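Local coordinates for diguanylate cyclase (Marinobacter aquaeolei VT8, PDB 3IGN), which probably converts two GTP into cyclic di-GMP and two diphosphates through this GGDEF domain, which is captured with the cyclic di-GMP product bound, at residues A[40-44]-A[147-152]; A[129-135]-A[163-169]. All coordinates share one frame; numbering follows the deposited sequence.

Contact 1. Residues A[40-44]-A[147-152]; sequences TSLVM and WMQKAD
W147 and L42 meet because in both the CG atom is set opposite the backbone N (chi1 177° and -168°); this swings the indole out from the flank of helix 144-160 and sends the leucine branch across to it. L42 lies over one face of the indole: CB is offset toward the rim and comes within 3.6 Å of W147 CE2, while CD2 stands almost on the normal of the five-membered ring, 4.3 Å from its centroid, a CH-pi contact. The same CD2 methyl is 3.6 Å from M148 CG, so one branch of the leucine is wedged between two successive helix residues. Farther back along strand 40-47, T40 CG2 touches the outer ring at W147 CH2, 4.0 Å away.

Toward the other end, M44, a selenomethionine, crosses the side chain of M148, also a selenomethionine, at about a right angle, with M44 SE 4.1 Å from M148 CE. A151 lies one helical turn on from W147 and M148, facing the strand, and M44 CG presses on A151 CB at 3.2 Å, tighter than normal for two carbons; the single methyl of alanine lets strand and helix come this close. The axes of strand segment 40-44 and helix segment 147-152 approach to 7.6 Å at an angle of 52°.

The indole nitrogen, NE1 of W147, is hydrogen-bonded to the carbonyl oxygen of A135 on the adjacent strand, so tryptophan combines a broad apolar plate with one satisfied polar atom. A leucine in its place would probably leave that carbonyl without its side-chain donor and open a gap beside L42 and T40. No hydrogen bond joins the two segments directly: the helix is held on the GGDEF-domain sheet here by apolar surfaces and their fit.

Contact 2. Residues A[129-135]-A[163-169]; sequences TVSMGIA and RNKVVVS
I134 reaches across to V166 and V168 where the two parallel strands of a beta-alpha-beta unit lie side by side: strand 130-136, helix 144-160 and edge strand 166-168 of the GGDEF-domain sheet. The isoleucine's CD1 is the main bump. It comes 3.4 Å from V166 CG1, a tight fit, and 4.1 Å from V168 CG2, so the methyl lodges in the hollow between two valines that are two residues apart. Placing CG1 opposite the carbonyl carbon (chi1 -66°) aims the longer branch at this hollow. Helix 100-115 covers the same face, where C107 touches I134 and R104 touches V168. Branched residues suit these positions, being bulky close to an extended backbone.

On the other face G133 has no side chain beside V167, whose isopropyl group packs on A158 of helix 144-160. At the end of the pair, the methyl A135 CB is a small bump 4.1 Å from S169 CB.

Four backbone hydrogen bonds set the register: M132 N to K165 O, V167 N to M132 O, I134 N to V167 O, and S169 N to I134 O. This pairs M132 with V166, G133 with V167, and I134 with V168.

At the beginning of the pair the fit changes from aliphatic to polar. S131 OG nestles 3.4 Å from R163 CA and is hydrogen-bonded to D48, as is T129 OG1. N164 has positive phi and psi, a conformation that asparagine tolerates well, and its side chain crosses that of T129 at about a right angle. T129 CG2 packs 3.4 Å from N164 CG, while N164 ND2 is hydrogen-bonded to E115 and OD1 to R111. A water completes the join, donating to N164 OD1 at 2.7 Å and accepting from V130 N at 3.2 Å.

Contacts 1 and 2 reach the same sheet, contact 2 at its edge; their centres lie 11 Å apart. Strand 40-47 runs antiparallel to strand 130-136, with probable hydrogen bonds from G133 N to M44 O and from A135 N to L42 O, both 2.9 Å. Helix 144-160, which packs on the first strand in contact 1, is also the connection between the two strands of contact 2; its A151 N lies 3.5 Å from A135 CB. Both contacts stand back from the bound cyclic di-GMP: the side chain of S41 is about 8 Å from the ligand and that of I134 about 10 Å. S41 OG is hydrogen-bonded to the backbone oxygen of T98, a ligand-binding residue.

Contact 1. Residues A[40-44]-A[147-152]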
loop_
_atom_site.group_PDB
_atom_site.type_symbol
_atom_site.label_atom_id
_atom_site.label_comp_id
_atom_site.label_asym_id
_atom_site.label_seq_id
_atom_site.Cartn_x
_atom_site.Cartn_y
_atom_site.Cartn_z
ATOM N N THR A 40 -1.672 -15.814 -2.783
ATOM C CA THR A 40 -1.844 -14.440 -3.217
ATOM C C THR A 40 -2.036 -13.619 -1.955
ATOM O O THR A 40 -2.698 -14.051 -1.016
ATOM C CB THR A 40 -3.048 -14.283 -4.181
ATOM O OG1 THR A 40 -3.052 -12.953 -4.718
ATOM C CG2 THR A 40 -4.353 -14.549 -3.470
ATOM N N SER A 41 -1.429 -12.444 -1.931
ATOM C CA SER A 41 -1.502 -11.590 -0.759
ATOM C C SER A 41 -1.875 -10.170 -1.135
ATOM O O SER A 41 -1.704 -9.745 -2.277
ATOM C CB SER A 41 -0.150 -11.581 -0.046
ATOM O OG SER A 41 0.218 -12.886 0.385
ATOM N N LEU A 42 -2.372 -9.445 -0.143
ATOM C CA LEU A 42 -2.774 -8.067 -0.302
ATOM C C LEU A 42 -2.036 -7.221 0.728
ATOM O O LEU A 42 -1.855 -7.641 1.874
ATOM C CB LEU A 42 -4.271 -7.956 -0.058
ATOM C CG LEU A 42 -4.956 -6.650 -0.446
ATOM C CD1 LEU A 42 -5.002 -6.557 -1.963
ATOM C CD2 LEU A 42 -6.362 -6.621 0.137
ATOM N N VAL A 43 -1.617 -6.030 0.317
ATOM C CA VAL A 43 -0.933 -5.105 1.205
ATOM C C VAL A 43 -1.747 -3.818 1.257
ATOM O O VAL A 43 -2.324 -3.401 0.259
ATOM C CB VAL A 43 0.481 -4.757 0.693
ATOM C CG1 VAL A 43 1.169 -3.790 1.669
ATOM C CG2 VAL A 43 1.301 -6.022 0.523
HETATM N N MSE A 44 -1.822 -3.218 2.437
HETATM C CA MSE A 44 -2.528 -1.956 2.616
HETATM C C MSE A 44 -1.572 -1.171 3.491
HETATM O O MSE A 44 -1.180 -1.651 4.552
HETATM C CB MSE A 44 -3.848 -2.148 3.372
HETATM C CG MSE A 44 -4.749 -3.232 2.826
HETATM SE SE MSE A 44 -6.473 -2.536 2.308
HETATM C CE MSE A 44 -5.857 -1.591 0.773
ATOM N N TRP A 147 -11.386 -9.665 2.506
ATOM C CA TRP A 147 -9.954 -9.900 2.347
ATOM C C TRP A 147 -9.255 -8.561 2.628
ATOM O O TRP A 147 -8.264 -8.495 3.359
ATOM C CB TRP A 147 -9.669 -10.373 0.909
ATOM C CG TRP A 147 -8.218 -10.594 0.574
ATOM C CD1 TRP A 147 -7.195 -10.852 1.446
ATOM C CD2 TRP A 147 -7.646 -10.640 -0.738
ATOM N NE1 TRP A 147 -6.021 -11.055 0.757
ATOM C CE2 TRP A 147 -6.270 -10.934 -0.584
ATOM C CE3 TRP A 147 -8.162 -10.458 -2.031
ATOM C CZ2 TRP A 147 -5.397 -11.057 -1.677
ATOM C CZ3 TRP A 147 -7.284 -10.580 -3.127
ATOM C CH2 TRP A 147 -5.924 -10.876 -2.935
HETATM N N MSE A 148 -9.785 -7.495 2.046
HETATM C CA MSE A 148 -9.218 -6.172 2.255
HETATM C C MSE A 148 -9.289 -5.808 3.739
HETATM O O MSE A 148 -8.389 -5.150 4.274
HETATM C CB MSE A 148 -9.981 -5.142 1.421
HETATM C CG MSE A 148 -9.731 -5.265 -0.068
HETATM SE SE MSE A 148 -10.582 -3.829 -1.054
HETATM C CE MSE A 148 -9.867 -2.349 -0.047
ATOM N N GLN A 149 -10.369 -6.230 4.386
ATOM C CA GLN A 149 -10.566 -5.957 5.800
ATOM C C GLN A 149 -9.450 -6.558 6.637
ATOM O O GLN A 149 -8.965 -5.928 7.568
ATOM C CB GLN A 149 -11.919 -6.499 6.268
ATOM C CG GLN A 149 -12.187 -6.273 7.749
ATOM C CD GLN A 149 -13.647 -6.467 8.113
ATOM O OE1 GLN A 149 -14.508 -6.569 7.236
ATOM N NE2 GLN A 149 -13.936 -6.503 9.410
ATOM N N LYS A 150 -9.037 -7.779 6.308
ATOM C CA LYS A 150 -7.965 -8.436 7.052
ATOM C C LYS A 150 -6.643 -7.693 6.921
ATOM O O LYS A 150 -5.888 -7.579 7.890
ATOM C CB LYS A 150 -7.792 -9.886 6.587
ATOM C CG LYS A 150 -8.942 -10.793 6.979
ATOM C CD LYS A 150 -9.164 -10.810 8.491
ATOM C CE LYS A 150 -8.291 -11.830 9.203
ATOM N NZ LYS A 150 -8.589 -11.852 10.664
ATOM N N ALA A 151 -6.359 -7.187 5.724
ATOM C CA ALA A 151 -5.125 -6.448 5.500
ATOM C C ALA A 151 -5.176 -5.119 6.246
ATOM O O ALA A 151 -4.172 -4.655 6.793
ATOM C CB ALA A 151 -4.917 -6.206 3.999
ATOM N N ASP A 152 -6.351 -4.506 6.250
ATOM C CA ASP A 152 -6.552 -3.235 6.932
ATOM C C ASP A 152 -6.384 -3.411 8.439
ATOM O O ASP A 152 -5.873 -2.522 9.122
ATOM C CB ASP A 152 -7.945 -2.693 6.630
ATOM C CG ASP A 152 -8.170 -1.318 7.221
ATOM O OD1 ASP A 152 -7.410 -0.396 6.860
ATOM O OD2 ASP A 152 -9.094 -1.162 8.045
#

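Contact 2. Residues A[129-135]-A[163-169]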
loop_
_atom_site.group_PDB
_atom_site.type_symbol
_atom_site.label_atom_id
_atom_site.label_comp_id
_atom_site.label_asym_id
_atom_site.label_seq_id
_atom_site.Cartn_x
_atom_site.Cartn_y
_atom_site.Cartn_z
ATOM N N THR A 129 7.890 7.781 7.547
ATOM C CA THR A 129 7.811 6.333 7.479
ATOM C C THR A 129 6.411 5.886 7.104
ATOM O O THR A 129 5.489 6.698 7.008
ATOM C CB THR A 129 8.174 5.680 8.827
ATOM O OG1 THR A 129 7.297 6.169 9.850
ATOM C CG2 THR A 129 9.616 5.985 9.200
ATOM N N VAL A 130 6.263 4.584 6.888
ATOM C CA VAL A 130 4.969 4.010 6.547
ATOM C C VAL A 130 4.702 2.813 7.440
ATOM O O VAL A 130 5.627 2.163 7.932
ATOM C CB VAL A 130 4.909 3.507 5.078
ATOM C CG1 VAL A 130 4.800 4.685 4.107
ATOM C CG2 VAL A 130 6.139 2.678 4.775
ATOM N N SER A 131 3.423 2.541 7.655
ATOM C CA SER A 131 2.994 1.387 8.437
ATOM C C SER A 131 2.369 0.496 7.369
ATOM O O SER A 131 1.681 0.994 6.489
ATOM C CB SER A 131 1.946 1.794 9.482
ATOM O OG SER A 131 2.559 2.476 10.572
HETATM N N MSE A 132 2.603 -0.807 7.437
HETATM C CA MSE A 132 2.065 -1.704 6.417
HETATM C C MSE A 132 1.399 -2.957 6.971
HETATM O O MSE A 132 1.874 -3.551 7.939
HETATM C CB MSE A 132 3.191 -2.109 5.463
HETATM C CG MSE A 132 4.067 -0.934 5.036
HETATM SE SE MSE A 132 5.506 -1.445 3.852
HETATM C CE MSE A 132 6.754 -2.021 5.144
ATOM N N GLY A 133 0.299 -3.352 6.335
ATOM C CA GLY A 133 -0.426 -4.541 6.741
ATOM C C GLY A 133 -0.518 -5.523 5.592
ATOM O O GLY A 133 -0.825 -5.131 4.469
ATOM N N ILE A 134 -0.259 -6.794 5.879
ATOM C CA ILE A 134 -0.286 -7.853 4.868
ATOM C C ILE A 134 -1.321 -8.911 5.223
ATOM O O ILE A 134 -1.452 -9.302 6.377
ATOM C CB ILE A 134 1.084 -8.578 4.781
ATOM C CG1 ILE A 134 2.169 -7.635 4.270
ATOM C CG2 ILE A 134 0.978 -9.816 3.875
ATOM C CD1 ILE A 134 3.569 -8.195 4.489
ATOM N N ALA A 135 -2.067 -9.369 4.225
ATOM C CA ALA A 135 -3.035 -10.420 4.444
ATOM C C ALA A 135 -3.001 -11.379 3.268
ATOM O O ALA A 135 -3.370 -11.019 2.144
ATOM C CB ALA A 135 -4.448 -9.848 4.615
ATOM N N ARG A 163 4.367 1.710 14.622
ATOM C CA ARG A 163 4.547 2.329 13.308
ATOM C C ARG A 163 5.889 1.964 12.673
ATOM O O ARG A 163 6.690 1.252 13.273
ATOM C CB ARG A 163 4.402 3.849 13.412
ATOM C CG ARG A 163 2.959 4.301 13.610
ATOM C CD ARG A 163 2.862 5.796 13.850
ATOM N NE ARG A 163 1.531 6.312 13.532
ATOM C CZ ARG A 163 0.602 6.632 14.427
ATOM N NH1 ARG A 163 0.840 6.498 15.727
ATOM N NH2 ARG A 163 -0.576 7.083 14.015
ATOM N N ASN A 164 6.131 2.455 11.458
ATOM C CA ASN A 164 7.364 2.155 10.722
ATOM C C ASN A 164 7.648 0.665 10.806
ATOM O O ASN A 164 8.756 0.230 11.137
ATOM C CB ASN A 164 8.548 2.956 11.278
ATOM C CG ASN A 164 9.806 2.778 10.451
ATOM O OD1 ASN A 164 9.738 2.522 9.246
ATOM N ND2 ASN A 164 10.965 2.929 11.091
ATOM N N LYS A 165 6.628 -0.120 10.476
ATOM C CA LYS A 165 6.727 -1.566 10.558
ATOM C C LYS A 165 5.724 -2.265 9.659
ATOM O O LYS A 165 4.771 -1.656 9.172
ATOM C CB LYS A 165 6.468 -2.006 11.994
ATOM C CG LYS A 165 5.218 -1.334 12.578
ATOM C CD LYS A 165 4.715 -2.026 13.829
ATOM C CE LYS A 165 5.848 -2.439 14.727
ATOM N NZ LYS A 165 5.511 -3.736 15.370
ATOM N N VAL A 166 5.950 -3.562 9.475
ATOM C CA VAL A 166 5.091 -4.406 8.655
ATOM C C VAL A 166 4.462 -5.451 9.560
ATOM O O VAL A 166 5.166 -6.114 10.323
ATOM C CB VAL A 166 5.894 -5.189 7.598
ATOM C CG1 VAL A 166 4.943 -5.896 6.639
ATOM C CG2 VAL A 166 6.833 -4.288 6.877
ATOM N N VAL A 167 3.146 -5.612 9.468
ATOM C CA VAL A 167 2.466 -6.615 10.274
ATOM C C VAL A 167 1.716 -7.566 9.359
ATOM O O VAL A 167 1.039 -7.133 8.433
ATOM C CB VAL A 167 1.452 -5.986 11.261
ATOM C CG1 VAL A 167 0.528 -7.077 11.820
ATOM C CG2 VAL A 167 2.196 -5.311 12.407
ATOM N N VAL A 168 1.854 -8.859 9.617
ATOM C CA VAL A 168 1.161 -9.869 8.831
ATOM C C VAL A 168 -0.078 -10.302 9.606
ATOM O O VAL A 168 -0.004 -10.565 10.811
ATOM C CB VAL A 168 2.053 -11.101 8.584
ATOM C CG1 VAL A 168 1.248 -12.203 7.919
ATOM C CG2 VAL A 168 3.245 -10.717 7.722
ATOM N N SER A 169 -1.218 -10.362 8.916
ATOM C CA SER A 169 -2.471 -10.771 9.533
ATOM C C SER A 169 -2.408 -12.247 9.898
ATOM O O SER A 169 -2.003 -13.075 9.084
ATOM C CB SER A 169 -3.635 -10.542 8.569
ATOM O OG SER A 169 -4.839 -11.089 9.089
HETATM O O HOH W 1 9.282 3.497 6.734
#